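Peptide methionine sulfoxide reductase msrA/msrB (PDB 3BQG) probably reduces methionine sulfoxide in peptides and proteins back to methionine, as the MsrA domain of PilB acting through a redox-active cysteine caught here as the sulfenic acid. Local coordinates at residues Asp70-Val78 with Ile156-Pro166; Val46-Thr56 with Thr93-Tyr101. The protein carries 1 engineered substitution. All coordinates share one frame; numbering follows the deposited sequence.

Contact 1 (Asp70-Val78 with Ile156-Pro166); sequences DILQYFFRV and IDIRKADEPLP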
loop_
_atom_site.group_PDB
_atom_site.type_symbol
_atom_site.label_atom_id
_atom_site.label_comp_id
_atom_site.label_asym_id
_atom_site.label_seq_id
_atom_site.Cartn_x
_atom_site.Cartn_y
_atom_site.Cartn_z
ATOM N N ASP A 70 11.669 -2.015 -7.151
ATOM C CA ASP A 70 12.197 -1.251 -6.025
ATOM C C ASP A 70 11.028 -0.911 -5.111
ATOM O O ASP A 70 11.100 -1.100 -3.896
ATOM C CB ASP A 70 12.858 0.054 -6.484
ATOM C CG ASP A 70 14.059 -0.171 -7.380
ATOM O OD1 ASP A 70 14.675 -1.257 -7.307
ATOM O OD2 ASP A 70 14.395 0.753 -8.150
ATOM N N ILE A 71 9.946 -0.411 -5.704
ATOM C CA ILE A 71 8.753 -0.049 -4.935
ATOM C C ILE A 71 8.225 -1.254 -4.155
ATOM O O ILE A 71 7.835 -1.128 -2.992
ATOM C CB ILE A 71 7.626 0.478 -5.854
ATOM C CG1 ILE A 71 8.038 1.814 -6.484
ATOM C CG2 ILE A 71 6.334 0.637 -5.057
ATOM C CD1 ILE A 71 8.212 2.952 -5.478
ATOM N N LEU A 72 8.211 -2.421 -4.795
ATOM C CA LEU A 72 7.724 -3.621 -4.129
ATOM C C LEU A 72 8.640 -4.057 -2.983
ATOM O O LEU A 72 8.162 -4.540 -1.952
ATOM C CB LEU A 72 7.544 -4.760 -5.137
ATOM C CG LEU A 72 6.449 -4.512 -6.186
ATOM C CD1 LEU A 72 6.310 -5.730 -7.092
ATOM C CD2 LEU A 72 5.121 -4.223 -5.489
ATOM N N GLN A 73 9.950 -3.890 -3.148
ATOM C CA GLN A 73 10.870 -4.266 -2.080
ATOM C C GLN A 73 10.627 -3.388 -0.850
ATOM O O GLN A 73 10.623 -3.884 0.276
ATOM C CB GLN A 73 12.323 -4.148 -2.549
ATOM C CG GLN A 73 12.667 -5.101 -3.688
ATOM C CD GLN A 73 12.388 -6.558 -3.337
ATOM O OE1 GLN A 73 11.638 -7.246 -4.031
ATOM N NE2 GLN A 73 12.994 -7.031 -2.259
ATOM N N TYR A 74 10.417 -2.092 -1.063
ATOM C CA TYR A 74 10.139 -1.178 0.045
ATOM C C TYR A 74 8.840 -1.609 0.731
ATOM O O TYR A 74 8.708 -1.530 1.952
ATOM C CB TYR A 74 9.986 0.260 -0.469
ATOM C CG TYR A 74 11.298 0.983 -0.706
ATOM C CD1 TYR A 74 12.140 1.304 0.361
ATOM C CD2 TYR A 74 11.678 1.378 -1.988
ATOM C CE1 TYR A 74 13.327 2.008 0.160
ATOM C CE2 TYR A 74 12.865 2.086 -2.204
ATOM C CZ TYR A 74 13.680 2.398 -1.122
ATOM O OH TYR A 74 14.838 3.117 -1.312
ATOM N N PHE A 75 7.887 -2.062 -0.078
ATOM C CA PHE A 75 6.591 -2.526 0.417
ATOM C C PHE A 75 6.798 -3.716 1.347
ATOM O O PHE A 75 6.359 -3.699 2.499
ATOM C CB PHE A 75 5.715 -2.942 -0.772
ATOM C CG PHE A 75 4.352 -3.448 -0.391
ATOM C CD1 PHE A 75 3.423 -2.608 0.213
ATOM C CD2 PHE A 75 3.977 -4.753 -0.696
ATOM C CE1 PHE A 75 2.138 -3.061 0.510
ATOM C CE2 PHE A 75 2.689 -5.220 -0.403
ATOM C CZ PHE A 75 1.769 -4.368 0.197
ATOM N N PHE A 76 7.482 -4.742 0.839
ATOM C CA PHE A 76 7.746 -5.965 1.598
ATOM C C PHE A 76 8.562 -5.762 2.868
ATOM O O PHE A 76 8.517 -6.591 3.774
ATOM C CB PHE A 76 8.466 -7.003 0.726
ATOM C CG PHE A 76 7.660 -7.491 -0.445
ATOM C CD1 PHE A 76 6.326 -7.857 -0.289
ATOM C CD2 PHE A 76 8.237 -7.589 -1.706
ATOM C CE1 PHE A 76 5.575 -8.317 -1.377
ATOM C CE2 PHE A 76 7.499 -8.046 -2.797
ATOM C CZ PHE A 76 6.166 -8.408 -2.632
ATOM N N ARG A 77 9.327 -4.678 2.923
ATOM C CA ARG A 77 10.151 -4.395 4.088
ATOM C C ARG A 77 9.326 -4.114 5.340
ATOM O O ARG A 77 9.737 -4.449 6.450
ATOM C CB ARG A 77 11.067 -3.198 3.805
ATOM C CG ARG A 77 11.913 -2.765 4.992
ATOM C CD ARG A 77 12.815 -1.585 4.634
ATOM N NE ARG A 77 13.756 -1.909 3.564
ATOM C CZ ARG A 77 14.569 -1.024 2.995
ATOM N NH1 ARG A 77 14.554 0.237 3.397
ATOM N NH2 ARG A 77 15.391 -1.394 2.020
ATOM N N VAL A 78 8.149 -3.521 5.164
ATOM C CA VAL A 78 7.323 -3.160 6.308
ATOM C C VAL A 78 5.936 -3.796 6.417
ATOM O O VAL A 78 5.253 -3.625 7.428
ATOM C CB VAL A 78 7.173 -1.624 6.372
ATOM C CG1 VAL A 78 8.561 -0.978 6.493
ATOM C CG2 VAL A 78 6.467 -1.116 5.131
ATOM N N ILE A 156 3.882 0.925 11.458
ATOM C CA ILE A 156 5.138 0.841 10.721
ATOM C C ILE A 156 6.190 1.823 11.233
ATOM O O ILE A 156 5.882 2.970 11.537
ATOM C CB ILE A 156 4.910 1.126 9.221
ATOM C CG1 ILE A 156 3.891 0.136 8.647
ATOM C CG2 ILE A 156 6.233 1.034 8.462
ATOM C CD1 ILE A 156 3.494 0.423 7.216
ATOM N N ASP A 157 7.432 1.356 11.334
ATOM C CA ASP A 157 8.541 2.197 11.770
ATOM C C ASP A 157 8.973 2.945 10.515
ATOM O O ASP A 157 9.853 2.492 9.781
ATOM C CB ASP A 157 9.698 1.339 12.290
ATOM C CG ASP A 157 10.858 2.176 12.818
ATOM O OD1 ASP A 157 10.876 3.406 12.587
ATOM O OD2 ASP A 157 11.760 1.597 13.459
ATOM N N ILE A 158 8.337 4.084 10.273
ATOM C CA ILE A 158 8.620 4.887 9.096
ATOM C C ILE A 158 10.110 5.135 8.853
ATOM O O ILE A 158 10.525 5.388 7.721
ATOM C CB ILE A 158 7.854 6.230 9.178
ATOM C CG1 ILE A 158 6.361 5.947 9.358
ATOM C CG2 ILE A 158 8.057 7.037 7.909
ATOM C CD1 ILE A 158 5.796 4.997 8.328
ATOM N N ARG A 159 10.911 5.051 9.911
ATOM C CA ARG A 159 12.352 5.272 9.802
ATOM C C ARG A 159 12.978 4.303 8.800
ATOM O O ARG A 159 13.894 4.660 8.056
ATOM C CB ARG A 159 13.032 5.052 11.154
ATOM C CG ARG A 159 12.441 5.809 12.329
ATOM C CD ARG A 159 13.117 5.335 13.617
ATOM N NE ARG A 159 12.726 6.019 14.855
ATOM C CZ ARG A 159 11.966 7.110 14.945
ATOM N NH1 ARG A 159 11.702 7.628 16.141
ATOM N NH2 ARG A 159 11.455 7.683 13.862
ATOM N N LYS A 160 12.481 3.069 8.802
ATOM C CA LYS A 160 12.982 2.018 7.923
ATOM C C LYS A 160 12.994 2.377 6.441
ATOM O O LYS A 160 13.600 1.674 5.635
ATOM C CB LYS A 160 12.171 0.742 8.133
ATOM C CG LYS A 160 12.279 0.182 9.541
ATOM C CD LYS A 160 11.634 -1.192 9.641
ATOM C CE LYS A 160 11.806 -1.783 11.038
ATOM N NZ LYS A 160 11.227 -3.153 11.155
ATOM N N ALA A 161 12.329 3.466 6.075
ATOM C CA ALA A 161 12.301 3.881 4.677
ATOM C C ALA A 161 13.670 4.407 4.254
ATOM O O ALA A 161 14.005 4.408 3.069
ATOM C CB ALA A 161 11.239 4.959 4.468
ATOM N N ASP A 162 14.456 4.839 5.237
ATOM C CA ASP A 162 15.785 5.392 4.988
ATOM C C ASP A 162 16.823 4.357 4.581
ATOM O O ASP A 162 17.825 4.694 3.951
ATOM C CB ASP A 162 16.277 6.143 6.226
ATOM C CG ASP A 162 15.263 7.147 6.736
ATOM O OD1 ASP A 162 14.716 7.918 5.917
ATOM O OD2 ASP A 162 15.015 7.168 7.959
ATOM N N GLU A 163 16.600 3.102 4.951
ATOM C CA GLU A 163 17.539 2.055 4.585
ATOM C C GLU A 163 17.603 1.948 3.068
ATOM O O GLU A 163 16.573 1.915 2.392
ATOM C CB GLU A 163 17.108 0.716 5.185
ATOM C CG GLU A 163 17.425 0.569 6.663
ATOM C CD GLU A 163 16.810 -0.678 7.269
ATOM O OE1 GLU A 163 16.807 -1.732 6.594
ATOM O OE2 GLU A 163 16.340 -0.606 8.425
ATOM N N PRO A 164 18.820 1.911 2.512
ATOM C CA PRO A 164 18.988 1.807 1.062
ATOM C C PRO A 164 18.658 0.396 0.599
ATOM O O PRO A 164 18.835 -0.561 1.351
ATOM C CB PRO A 164 20.461 2.142 0.874
ATOM C CG PRO A 164 21.078 1.527 2.094
ATOM C CD PRO A 164 20.128 1.964 3.189
ATOM N N LEU A 165 18.172 0.265 -0.631
ATOM C CA LEU A 165 17.844 -1.051 -1.164
ATOM C C LEU A 165 19.132 -1.823 -1.423
ATOM O O LEU A 165 20.086 -1.280 -1.982
ATOM C CB LEU A 165 17.050 -0.930 -2.469
ATOM C CG LEU A 165 15.600 -0.448 -2.388
ATOM C CD1 LEU A 165 14.981 -0.484 -3.775
ATOM C CD2 LEU A 165 14.813 -1.332 -1.435
ATOM N N PRO A 166 19.175 -3.102 -1.014
ATOM C CA PRO A 166 20.344 -3.968 -1.195
ATOM C C PRO A 166 20.823 -4.018 -2.643
ATOM O O PRO A 166 20.665 -5.087 -3.268
ATOM C CB PRO A 166 19.846 -5.323 -0.703
ATOM C CG PRO A 166 18.879 -4.940 0.376
ATOM C CD PRO A 166 18.112 -3.817 -0.282
HETATM O O HOH W 1 15.566 4.755 0.938
#
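R77 of helix 68-78 grips backbone oxygens of K160 and E163, pinning the last modelled segment of the alpha/beta MsrA fold, 156-166, where a short 3-10 turn (158-161) gives way to an extended run. R77 NH1 carries both bonds: it donates to K160 O at 2.8 Å, nearly in line with that carbonyl, and to E163 O at 2.8 Å along a straighter N-H path (167°) that comes from above the carbonyl plane. Both oxygens lie in the guanidinium plane, which fixes the rotation of the group. The chain of R77 leaves CA with CG opposite the backbone N (chi1 177°) and bends only at chi3 (-61°), turning the guanidinium across the segment. E163 OE1 hovers over one face, 4.3 Å from R77 NE, as a charge neighbour with no N-H aimed at it; Y74 CD1 lies over the other.

L165 supplies the main apolar contact to the helix. L165 CD2 sits 3.8 Å from the Y74 ring centroid, almost on the ring normal, a CH-pi contact, while L165 CD1 abuts D70 CB at 3.5 Å. At the other end of the helix segment, V78 CB meets I156 CG2 at 3.5 Å, the two side chains crossing at about a right angle.

Behind this shell, Y19 of helix 14-21 touches R77, V78 and A161 and joins its hydroxyl to Y74 O. I71 and F75 turn instead to strand 3-10, so the helix lies between sheet and C-terminal segment. One water ties the two segments by donating to A161 O and hydrogen-bonding to Y74 OH, 2.9 Å away.

Contact 2 (Val46-Thr56 with Thr93-Tyr101); sequences VSYRHTGHAET and TQYRSGVYY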
loop_
_atom_site.group_PDB
_atom_site.type_symbol
_atom_site.label_atom_id
_atom_site.label_comp_id
_atom_site.label_asym_id
_atom_site.label_seq_id
_atom_site.Cartn_x
_atom_site.Cartn_y
_atom_site.Cartn_z
ATOM N N VAL A 46 -16.473 2.551 4.760
ATOM C CA VAL A 46 -15.525 1.446 4.743
ATOM C C VAL A 46 -15.381 0.765 6.104
ATOM O O VAL A 46 -15.485 -0.459 6.213
ATOM C CB VAL A 46 -14.123 1.934 4.298
ATOM C CG1 VAL A 46 -13.151 0.754 4.218
ATOM C CG2 VAL A 46 -14.224 2.645 2.952
ATOM N N SER A 47 -15.144 1.569 7.136
ATOM C CA SER A 47 -14.940 1.059 8.489
ATOM C C SER A 47 -16.164 0.473 9.172
ATOM O O SER A 47 -16.052 -0.488 9.936
ATOM C CB SER A 47 -14.380 2.171 9.388
ATOM O OG SER A 47 -13.238 2.787 8.819
ATOM N N TYR A 48 -17.335 1.038 8.896
ATOM C CA TYR A 48 -18.542 0.585 9.568
ATOM C C TYR A 48 -19.692 0.087 8.708
ATOM O O TYR A 48 -20.597 -0.570 9.222
ATOM C CB TYR A 48 -19.037 1.704 10.493
ATOM C CG TYR A 48 -17.958 2.215 11.424
ATOM C CD1 TYR A 48 -17.376 1.373 12.373
ATOM C CD2 TYR A 48 -17.486 3.523 11.329
ATOM C CE1 TYR A 48 -16.344 1.821 13.203
ATOM C CE2 TYR A 48 -16.452 3.981 12.152
ATOM C CZ TYR A 48 -15.888 3.122 13.084
ATOM O OH TYR A 48 -14.865 3.556 13.896
ATOM N N ARG A 49 -19.678 0.383 7.410
ATOM C CA ARG A 49 -20.772 -0.066 6.558
ATOM C C ARG A 49 -20.406 -1.144 5.546
ATOM O O ARG A 49 -21.047 -1.282 4.506
ATOM C CB ARG A 49 -21.415 1.138 5.871
ATOM C CG ARG A 49 -22.062 2.085 6.872
ATOM C CD ARG A 49 -22.534 3.375 6.238
ATOM N NE ARG A 49 -23.046 4.294 7.252
ATOM C CZ ARG A 49 -22.665 5.562 7.371
ATOM N NH1 ARG A 49 -23.181 6.333 8.325
ATOM N NH2 ARG A 49 -21.764 6.063 6.538
ATOM N N HIS A 50 -19.371 -1.907 5.878
ATOM C CA HIS A 50 -18.896 -3.021 5.068
ATOM C C HIS A 50 -18.928 -2.860 3.547
ATOM O O HIS A 50 -19.455 -3.716 2.839
ATOM C CB HIS A 50 -19.671 -4.277 5.471
ATOM C CG HIS A 50 -19.463 -4.672 6.900
ATOM N ND1 HIS A 50 -18.370 -5.399 7.319
ATOM C CD2 HIS A 50 -20.177 -4.387 8.017
ATOM C CE1 HIS A 50 -18.417 -5.546 8.632
ATOM N NE2 HIS A 50 -19.504 -4.940 9.080
ATOM N N THR A 51 -18.352 -1.776 3.041
ATOM C CA THR A 51 -18.323 -1.563 1.603
ATOM C C THR A 51 -17.285 -2.483 0.936
ATOM O O THR A 51 -17.305 -2.668 -0.282
ATOM C CB THR A 51 -18.012 -0.097 1.269
ATOM O OG1 THR A 51 -16.796 0.290 1.912
ATOM C CG2 THR A 51 -19.143 0.812 1.728
ATOM N N GLY A 52 -16.378 -3.040 1.741
ATOM C CA GLY A 52 -15.370 -3.962 1.233
ATOM C C GLY A 52 -14.057 -3.412 0.703
ATOM O O GLY A 52 -13.201 -4.178 0.253
ATOM N N HIS A 53 -13.887 -2.096 0.749
ATOM C CA HIS A 53 -12.668 -1.447 0.260
ATOM C C HIS A 53 -11.471 -1.729 1.152
ATOM O O HIS A 53 -11.613 -1.949 2.350
ATOM C CB HIS A 53 -12.858 0.077 0.204
ATOM C CG HIS A 53 -13.956 0.519 -0.706
ATOM N ND1 HIS A 53 -13.725 0.965 -1.990
ATOM C CD2 HIS A 53 -15.296 0.574 -0.523
ATOM C CE1 HIS A 53 -14.875 1.280 -2.557
ATOM N NE2 HIS A 53 -15.844 1.052 -1.687
ATOM N N ALA A 54 -10.287 -1.689 0.559
ATOM C CA ALA A 54 -9.052 -1.896 1.303
ATOM C C ALA A 54 -8.389 -0.528 1.472
ATOM O O ALA A 54 -8.400 0.286 0.541
ATOM C CB ALA A 54 -8.132 -2.812 0.524
ATOM N N GLU A 55 -7.835 -0.253 2.651
ATOM C CA GLU A 55 -7.144 1.015 2.829
ATOM C C GLU A 55 -5.912 0.855 1.950
ATOM O O GLU A 55 -5.125 -0.081 2.110
ATOM C CB GLU A 55 -6.806 1.252 4.302
ATOM C CG GLU A 55 -8.001 1.859 5.045
ATOM C CD GLU A 55 -7.719 2.191 6.492
ATOM O OE1 GLU A 55 -6.572 2.567 6.811
ATOM O OE2 GLU A 55 -8.659 2.095 7.313
ATOM N N THR A 56 -5.775 1.765 0.998
ATOM C CA THR A 56 -4.710 1.697 0.011
ATOM C C THR A 56 -3.988 3.025 -0.163
ATOM O O THR A 56 -4.548 4.089 0.099
ATOM C CB THR A 56 -5.322 1.269 -1.356
ATOM O OG1 THR A 56 -6.021 0.024 -1.193
ATOM C CG2 THR A 56 -4.251 1.121 -2.423
ATOM N N THR A 93 -11.181 -6.785 6.552
ATOM C CA THR A 93 -10.830 -6.786 5.138
ATOM C C THR A 93 -10.261 -5.449 4.671
ATOM O O THR A 93 -9.599 -5.394 3.642
ATOM C CB THR A 93 -12.041 -7.135 4.229
ATOM O OG1 THR A 93 -13.115 -6.222 4.484
ATOM C CG2 THR A 93 -12.504 -8.557 4.477
ATOM N N GLN A 94 -10.515 -4.371 5.412
ATOM C CA GLN A 94 -10.004 -3.066 5.000
ATOM C C GLN A 94 -8.501 -2.925 5.245
ATOM O O GLN A 94 -7.883 -1.954 4.799
ATOM C CB GLN A 94 -10.771 -1.937 5.701
ATOM C CG GLN A 94 -10.279 -1.552 7.086
ATOM C CD GLN A 94 -11.289 -0.688 7.832
ATOM O OE1 GLN A 94 -12.270 -1.200 8.376
ATOM N NE2 GLN A 94 -11.061 0.629 7.849
ATOM N N TYR A 95 -7.921 -3.902 5.945
ATOM C CA TYR A 95 -6.491 -3.911 6.242
ATOM C C TYR A 95 -5.794 -5.067 5.515
ATOM O O TYR A 95 -4.649 -5.400 5.830
ATOM C CB TYR A 95 -6.253 -4.042 7.757
ATOM C CG TYR A 95 -6.896 -2.939 8.576
ATOM C CD1 TYR A 95 -6.500 -1.613 8.423
ATOM C CD2 TYR A 95 -7.926 -3.219 9.476
ATOM C CE1 TYR A 95 -7.113 -0.592 9.141
ATOM C CE2 TYR A 95 -8.549 -2.203 10.203
ATOM C CZ TYR A 95 -8.137 -0.894 10.026
ATOM O OH TYR A 95 -8.762 0.117 10.715
ATOM N N ARG A 96 -6.484 -5.678 4.551
ATOM C CA ARG A 96 -5.915 -6.790 3.791
ATOM C C ARG A 96 -4.732 -6.296 2.965
ATOM O O ARG A 96 -4.685 -5.122 2.595
ATOM C CB ARG A 96 -6.979 -7.416 2.868
ATOM C CG ARG A 96 -7.454 -6.550 1.687
ATOM C CD ARG A 96 -8.490 -7.320 0.866
ATOM N NE ARG A 96 -9.027 -6.595 -0.289
ATOM C CZ ARG A 96 -10.036 -5.722 -0.241
ATOM N NH1 ARG A 96 -10.638 -5.445 0.909
ATOM N NH2 ARG A 96 -10.456 -5.136 -1.355
ATOM N N SER A 97 -3.774 -7.178 2.685
ATOM C CA SER A 97 -2.614 -6.781 1.890
ATOM C C SER A 97 -2.868 -7.022 0.406
ATOM O O SER A 97 -3.550 -7.971 0.021
ATOM C CB SER A 97 -1.356 -7.549 2.323
ATOM O OG SER A 97 -1.503 -8.950 2.130
ATOM N N GLY A 98 -2.323 -6.145 -0.424
ATOM C CA GLY A 98 -2.499 -6.309 -1.849
ATOM C C GLY A 98 -1.769 -5.278 -2.679
ATOM O O GLY A 98 -1.428 -4.195 -2.195
ATOM N N VAL A 99 -1.513 -5.637 -3.933
ATOM C CA VAL A 99 -0.854 -4.749 -4.884
ATOM C C VAL A 99 -1.846 -4.684 -6.057
ATOM O O VAL A 99 -2.209 -5.724 -6.612
ATOM C CB VAL A 99 0.497 -5.347 -5.368
ATOM C CG1 VAL A 99 1.121 -4.435 -6.420
ATOM C CG2 VAL A 99 1.450 -5.536 -4.170
ATOM N N TYR A 100 -2.293 -3.487 -6.426
ATOM C CA TYR A 100 -3.250 -3.347 -7.520
ATOM C C TYR A 100 -2.648 -2.502 -8.631
ATOM O O TYR A 100 -2.043 -1.462 -8.387
ATOM C CB TYR A 100 -4.563 -2.739 -7.008
ATOM C CG TYR A 100 -5.062 -3.401 -5.737
ATOM C CD1 TYR A 100 -5.311 -4.775 -5.688
ATOM C CD2 TYR A 100 -5.234 -2.659 -4.568
ATOM C CE1 TYR A 100 -5.716 -5.396 -4.487
ATOM C CE2 TYR A 100 -5.636 -3.264 -3.369
ATOM C CZ TYR A 100 -5.870 -4.625 -3.334
ATOM O OH TYR A 100 -6.220 -5.204 -2.131
ATOM N N TYR A 101 -2.837 -2.943 -9.865
ATOM C CA TYR A 101 -2.247 -2.261 -11.013
ATOM C C TYR A 101 -3.239 -1.795 -12.077
ATOM O O TYR A 101 -4.329 -2.344 -12.208
ATOM C CB TYR A 101 -1.236 -3.206 -11.653
ATOM C CG TYR A 101 -1.852 -4.535 -12.013
ATOM C CD1 TYR A 101 -2.590 -4.690 -13.189
ATOM C CD2 TYR A 101 -1.773 -5.625 -11.143
ATOM C CE1 TYR A 101 -3.232 -5.889 -13.482
ATOM C CE2 TYR A 101 -2.413 -6.822 -11.431
ATOM C CZ TYR A 101 -3.144 -6.954 -12.597
ATOM O OH TYR A 101 -3.799 -8.132 -12.867
HETATM O O HOH W 2 -13.241 -3.613 3.595
HETATM O O HOH W 3 -4.647 -2.476 3.653
HETATM O O HOH W 4 -8.417 2.517 9.859
#
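Q94 and R96 both begin with CG wedged between their backbone N and carbonyl carbon (chi1 85° and 69°), which turns Q94 toward S47 and E55 and R96 toward G52 and A54, where helix 43-48 passes into strand 54-62 of the mixed MsrA sheet. The extended Q94 chain ends with Q94 NE2 donating to E55 OE2 at 2.9 Å and to S47 OG at 3.2 Å, each acceptor near its amide plane; both N-H groups are thus used. S47 OG is also bonded to Y43 O.

Q94 O takes E55 N at 2.7 Å, an almost straight bond. E55 runs alongside Q94 and Y95, sharing through OE2 a water with Y95 OH, and its OE1 accepts from F13 N, next to Cys12, the residue found as sulfenic acid, which probably places this contact beside the redox centre.

R96 lays its guanidinium flat over A54, with A54 CB 3.5 Å above the plane, and R96 NH1 donates to G52 O at 2.9 Å. A salt bridge from NE to E128 steadies the group from strand 128-131. R96 also folds back on its own turn: its backbone N and NH1 reach T93 O from opposite faces of that carbonyl.

Overall arrangement
The centres of contacts 1 and 2 lie about 22 Å apart, on opposite sides of the chain's centre. Their segments alternate along the chain, in the order 46-56, 70-78, 93-101 and 156-166, and helix 68-78 is the next element after strand 54-62. The two contacts meet where that helix packs on the mixed sheet: F75 CE2 lies 4.0 Å from V99 CG2 of strand 97-101, and L72 also touches V99. Contact 1 fastens the C-terminal segment over the helix, whereas contact 2 joins the chain leading into strand 54-62 to the turn before strand 97-101, with E55 bonded to F13. Helix 68-78 thus connects the covering segment with the sheet whose strand 3-10 leads to Cys12.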